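Local coordinates for uncharacterized NTF2-like protein (Cytophaga hutchinsonii ATCC 33406, PDB 3F40) that is of unknown function but has the NTF2-like fold of the SnoaL-like family, in which a curved sheet and helices often enclose a ligand pocket, at residues L13-A18 with K29-N34; H64-E69 with V73-D78. One frame throughout, in Å; residues are numbered along the deposited sequence.

Contact 1: residues L13-A18 with K29-N34; sequences LEFIHA and KRLNEN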
# COMPACT_ATOMS: atom_id res chain seq x y z
N LEU A 13 -5.09 -7.01 13.36
CA LEU A 13 -6.52 -7.25 13.14
C LEU A 13 -7.35 -6.85 14.34
O LEU A 13 -8.50 -6.41 14.18
CB LEU A 13 -6.75 -8.69 12.72
CG LEU A 13 -6.19 -8.98 11.34
CD1 LEU A 13 -6.53 -10.43 10.91
CD2 LEU A 13 -6.68 -7.99 10.26
N GLU A 14 -6.81 -7.05 15.53
CA GLU A 14 -7.51 -6.61 16.74
C GLU A 14 -7.64 -5.10 16.77
O GLU A 14 -8.66 -4.57 17.18
CB GLU A 14 -6.79 -7.06 17.99
CG GLU A 14 -6.85 -8.52 18.21
CD GLU A 14 -6.06 -8.97 19.38
OE1 GLU A 14 -5.37 -8.08 20.03
OE2 GLU A 14 -6.12 -10.21 19.59
N PHE A 15 -6.60 -4.40 16.34
CA PHE A 15 -6.65 -2.92 16.29
C PHE A 15 -7.74 -2.47 15.34
O PHE A 15 -8.55 -1.59 15.67
CB PHE A 15 -5.27 -2.37 15.87
CG PHE A 15 -5.21 -0.87 15.74
CD1 PHE A 15 -5.27 -0.08 16.88
CD2 PHE A 15 -5.07 -0.25 14.52
CE1 PHE A 15 -5.23 1.30 16.78
CE2 PHE A 15 -5.01 1.12 14.44
CZ PHE A 15 -5.09 1.88 15.57
N ILE A 16 -7.79 -3.07 14.15
CA ILE A 16 -8.81 -2.72 13.18
C ILE A 16 -10.20 -3.06 13.73
O ILE A 16 -11.12 -2.25 13.58
CB ILE A 16 -8.60 -3.40 11.83
CG1 ILE A 16 -7.28 -2.96 11.23
CG2 ILE A 16 -9.75 -3.11 10.89
CD1 ILE A 16 -7.15 -1.46 10.96
N HIS A 17 -10.34 -4.21 14.39
CA HIS A 17 -11.65 -4.59 14.97
C HIS A 17 -12.09 -3.60 16.05
O HIS A 17 -13.27 -3.25 16.13
CB HIS A 17 -11.59 -5.99 15.55
CG HIS A 17 -12.90 -6.43 16.10
ND1 HIS A 17 -13.98 -6.66 15.29
CD2 HIS A 17 -13.30 -6.67 17.37
CE1 HIS A 17 -15.00 -7.04 16.05
NE2 HIS A 17 -14.62 -7.03 17.31
N ALA A 18 -11.13 -3.19 16.87
CA ALA A 18 -11.43 -2.20 17.89
C ALA A 18 -11.92 -0.90 17.25
O ALA A 18 -12.92 -0.31 17.67
CB ALA A 18 -10.22 -1.98 18.81
N LYS A 29 -4.78 0.42 23.21
CA LYS A 29 -3.93 -0.56 23.91
C LYS A 29 -2.91 -1.24 23.00
O LYS A 29 -1.91 -1.76 23.49
CB LYS A 29 -4.78 -1.65 24.63
CG LYS A 29 -5.38 -1.17 25.94
CD LYS A 29 -6.23 -2.27 26.56
N ARG A 30 -3.23 -1.28 21.72
CA ARG A 30 -2.42 -2.01 20.72
C ARG A 30 -1.26 -1.09 20.23
O ARG A 30 -0.38 -1.57 19.53
CB ARG A 30 -3.26 -2.53 19.52
CG ARG A 30 -3.96 -3.91 19.69
CD ARG A 30 -5.14 -3.87 20.53
NE ARG A 30 -5.66 -5.21 20.80
CZ ARG A 30 -6.60 -5.41 21.70
NH1 ARG A 30 -7.08 -4.39 22.39
NH2 ARG A 30 -7.05 -6.63 21.95
N LEU A 31 -1.27 0.17 20.62
CA LEU A 31 -0.28 1.15 20.14
C LEU A 31 0.78 1.45 21.17
O LEU A 31 0.49 1.60 22.38
CB LEU A 31 -0.98 2.47 19.79
CG LEU A 31 -2.11 2.43 18.77
CD1 LEU A 31 -2.55 3.83 18.43
CD2 LEU A 31 -1.65 1.68 17.54
N ASN A 32 2.00 1.61 20.70
CA ASN A 32 3.07 2.14 21.53
C ASN A 32 2.74 3.59 21.91
O ASN A 32 2.15 4.35 21.11
CB ASN A 32 4.41 2.06 20.82
CG ASN A 32 5.51 2.71 21.59
OD1 ASN A 32 5.96 3.80 21.24
ND2 ASN A 32 5.97 2.04 22.63
N GLU A 33 3.24 3.98 23.08
CA GLU A 33 3.00 5.32 23.59
C GLU A 33 3.38 6.39 22.58
O GLU A 33 2.68 7.39 22.42
CB GLU A 33 3.77 5.54 24.92
CG GLU A 33 3.65 6.95 25.46
CD GLU A 33 3.91 7.03 26.95
OE1 GLU A 33 3.25 6.30 27.71
OE2 GLU A 33 4.75 7.86 27.36
N ASN A 34 4.50 6.14 21.92
CA ASN A 34 5.17 7.07 21.00
C ASN A 34 4.92 6.70 19.52
O ASN A 34 5.67 7.06 18.63
CB ASN A 34 6.66 7.14 21.28
CG ASN A 34 6.95 7.60 22.67
OD1 ASN A 34 7.65 6.93 23.41
ND2 ASN A 34 6.40 8.73 23.02

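Contact 2: residues H64-E69 with V73-D78; sequences HKMFEE and VCLIYD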
# COMPACT_ATOMS: atom_id res chain seq x y z
N HIS A 64 -9.43 -6.10 2.67
CA HIS A 64 -9.48 -6.97 1.49
C HIS A 64 -8.29 -7.90 1.39
O HIS A 64 -8.42 -9.03 0.94
CB HIS A 64 -9.60 -6.14 0.22
CG HIS A 64 -10.91 -5.46 0.12
ND1 HIS A 64 -11.06 -4.10 0.07
CD2 HIS A 64 -12.16 -5.98 0.12
CE1 HIS A 64 -12.35 -3.80 0.01
NE2 HIS A 64 -13.04 -4.93 0.04
N LYS A 65 -7.12 -7.44 1.80
CA LYS A 65 -5.89 -8.24 1.75
C LYS A 65 -5.00 -7.85 2.88
O LYS A 65 -4.99 -6.70 3.32
CB LYS A 65 -5.14 -8.02 0.43
CG LYS A 65 -5.93 -8.40 -0.78
CD LYS A 65 -5.20 -8.03 -2.05
CE LYS A 65 -6.06 -8.25 -3.31
NZ LYS A 65 -6.30 -9.66 -3.67
N MSE A 66 -4.26 -8.83 3.37
CA MSE A 66 -3.30 -8.63 4.44
C MSE A 66 -2.01 -9.32 4.07
O MSE A 66 -2.01 -10.49 3.64
CB MSE A 66 -3.86 -9.20 5.73
CG MSE A 66 -2.92 -9.11 6.90
SE MSE A 66 -3.83 -9.60 8.47
CE MSE A 66 -2.71 -8.73 9.64
N PHE A 67 -0.93 -8.60 4.28
CA PHE A 67 0.41 -9.08 4.06
C PHE A 67 1.24 -8.91 5.31
O PHE A 67 1.04 -7.98 6.08
CB PHE A 67 1.15 -8.29 2.96
CG PHE A 67 0.44 -8.25 1.66
CD1 PHE A 67 -0.51 -7.29 1.38
CD2 PHE A 67 0.81 -9.12 0.64
CE1 PHE A 67 -1.12 -7.24 0.15
CE2 PHE A 67 0.19 -9.07 -0.60
CZ PHE A 67 -0.79 -8.14 -0.83
N GLU A 68 2.21 -9.80 5.52
CA GLU A 68 3.20 -9.65 6.60
C GLU A 68 4.59 -10.01 6.09
O GLU A 68 4.77 -10.95 5.32
CB GLU A 68 2.94 -10.50 7.86
CG GLU A 68 3.87 -10.10 9.05
CD GLU A 68 3.49 -10.74 10.39
OE1 GLU A 68 3.27 -11.95 10.44
OE2 GLU A 68 3.41 -10.01 11.40
N GLU A 69 5.55 -9.23 6.55
CA GLU A 69 6.97 -9.48 6.26
C GLU A 69 7.74 -8.91 7.45
O GLU A 69 7.77 -7.72 7.66
CB GLU A 69 7.37 -8.81 4.95
CG GLU A 69 8.77 -9.15 4.45
CD GLU A 69 8.88 -10.62 4.16
OE1 GLU A 69 8.10 -11.13 3.33
OE2 GLU A 69 9.75 -11.26 4.77
N VAL A 73 3.32 -5.18 8.67
CA VAL A 73 2.06 -5.66 8.15
C VAL A 73 1.49 -4.62 7.22
O VAL A 73 1.48 -3.44 7.54
CB VAL A 73 1.04 -6.00 9.29
CG1 VAL A 73 -0.37 -6.26 8.73
CG2 VAL A 73 1.56 -7.17 10.11
N CYS A 74 1.06 -5.04 6.03
CA CYS A 74 0.40 -4.12 5.11
C CYS A 74 -1.01 -4.59 4.79
O CYS A 74 -1.22 -5.70 4.31
CB CYS A 74 1.22 -3.94 3.82
SG CYS A 74 0.73 -2.46 2.90
N LEU A 75 -1.96 -3.70 5.03
CA LEU A 75 -3.36 -3.96 4.75
C LEU A 75 -3.81 -3.21 3.52
O LEU A 75 -3.48 -2.04 3.34
CB LEU A 75 -4.27 -3.51 5.91
CG LEU A 75 -3.98 -4.14 7.28
CD1 LEU A 75 -5.00 -3.64 8.34
CD2 LEU A 75 -3.96 -5.64 7.25
N ILE A 76 -4.57 -3.88 2.67
CA ILE A 76 -5.30 -3.28 1.58
C ILE A 76 -6.74 -3.23 2.06
O ILE A 76 -7.37 -4.24 2.32
CB ILE A 76 -5.20 -4.14 0.30
CG1 ILE A 76 -3.74 -4.33 -0.12
CG2 ILE A 76 -6.01 -3.54 -0.84
CD1 ILE A 76 -2.99 -3.05 -0.43
N TYR A 77 -7.24 -2.01 2.22
CA TYR A 77 -8.54 -1.82 2.79
C TYR A 77 -9.27 -0.60 2.26
O TYR A 77 -8.67 0.36 1.79
CB TYR A 77 -8.47 -1.80 4.33
CG TYR A 77 -7.46 -0.88 5.05
CD1 TYR A 77 -6.80 0.16 4.44
CD2 TYR A 77 -7.22 -1.08 6.40
CE1 TYR A 77 -5.88 0.95 5.15
CE2 TYR A 77 -6.34 -0.32 7.13
CZ TYR A 77 -5.66 0.70 6.50
OH TYR A 77 -4.77 1.49 7.23
N ASP A 78 -10.60 -0.68 2.34
CA ASP A 78 -11.45 0.47 2.04
C ASP A 78 -11.70 1.16 3.37
O ASP A 78 -12.05 0.51 4.38
CB ASP A 78 -12.76 0.05 1.39
CG ASP A 78 -12.58 -0.44 -0.02
OD1 ASP A 78 -11.56 -0.16 -0.67
OD2 ASP A 78 -13.52 -1.09 -0.51
O HOH W 1 -9.53 -1.91 -0.54

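Contact 1: residues L13-A18 with K29-N34
Glu14 and Arg30 form the polar half of this contact, a salt bridge between helix 8-20 and the chain leading into strand 31-32. Both nitrogens on one side of the guanidinium go to the same carboxylate oxygen: NH2 of Arg30 lies 2.9 Å from OE1 of Glu14, and NE of Arg30 lies 3.0 Å from that OE1. The oxygen sits in the guanidinium plane, at its edge, but the carboxylate stands almost square to that plane, 81° away. NH2 therefore reaches OE1 from above the carboxylate plane, while NE arrives on the anti side and closer to that plane. The bend in the arginine chain at chi2 (76°) carries NE and NH2 to Glu14, where NE also passes 3.5 Å from CB of Glu14. The remaining nitrogen, NH1, is bonded to the backbone O of Ala26.

The apolar half is built on Phe15. With CG anti to the backbone N (chi1 179°), the Phe15 side chain slides past that of Arg30 in the opposite direction, and CB of Arg30 lies 4.1 Å from CD1 of Phe15. Leu31 crosses the phenyl group at about a right angle and brings its CD2 methyl to 3.7 Å from CE1 of Phe15, an off-centre CH-pi contact. Ile99 of strand 98-105 and Met51 of helix 47-57 pack against both Phe15 and Leu31, so the pair belongs to the interior between sheet and helices.

The chemistry divides by depth: buried hydrocarbon packs Phe15 against Leu31, while the partly exposed ion pair ties helix 8-20 to the chain before strand 31-32. The two N-H bonds would probably draw negative charge toward OE1, and together they fix the rotation of the guanidinium.

Contact 2: residues H64-E69 with V73-D78
Strands 64-69 and 73-78 run antiparallel, their axes 4.6 Å apart at closest approach and 167° between directions, with Lys65-Ile76 and Phe67-Cys74 as hydrogen-bonded pairs and a classic beta bulge at one end, where His64 and Lys65 both send their backbone N-H to O of Ile76. N of His64 lies 2.8 Å from that oxygen; the longer bond from N of Lys65 arrives in the carbonyl plane, on a lone pair.

On the face carrying Met66, the selenomethionine chain runs extended beside Leu75, its CG 3.6 Å from CD2 of Leu75, and its CE methyl ends 3.5 Å from CG1 of Val73. This is the hairpin of strands 60-69 and 72-81 in the NTF2-like sheet, with strand 60-69 outermost within the chain and helix 8-20 lying across this face. The other face meets the second subunit: Phe67 packs on Phe67 of that subunit, and Lys65 NZ forms a salt bridge with its Asp72. Within the hairpin, CG1 of Ile76 comes to the edge of the Phe67 ring, 3.9 Å from CE1.

At the bulged end the Asp78 carboxylate lies at the edge of the His64 ring, turned 73° from it, and ring carbon CE1 of His64 comes close to OD2 of Asp78, at 3.0 Å. The hydrogen bonding runs through a water, 2.7 Å from ND1 of His64 and 2.7 Å from OD1 of Asp78, to which it donates. An alanine here has no carboxylate to take the water's hydrogen, and the imidazole would probably be freer to turn.

Helix 8-20 is the element the two contacts share. In contact 1 it is tied to the chain around strand 31-32; in contact 2 it lies across the hairpin, with CD2 of Leu13 3.7 Å from SE of Met66 and CG1 of Ile16 3.7 Å from CD1 of Leu75. Both are partly buried, but contact 1 lies nearer the middle of the chain and rests on side chains, an ion pair beside a hydrocarbon cluster. Contact 2, about 15 Å away between centres, is held mainly by backbone hydrogen bonds; it has apolar side chains on both faces and a water-bridged polar end, and it alone meets the second subunit.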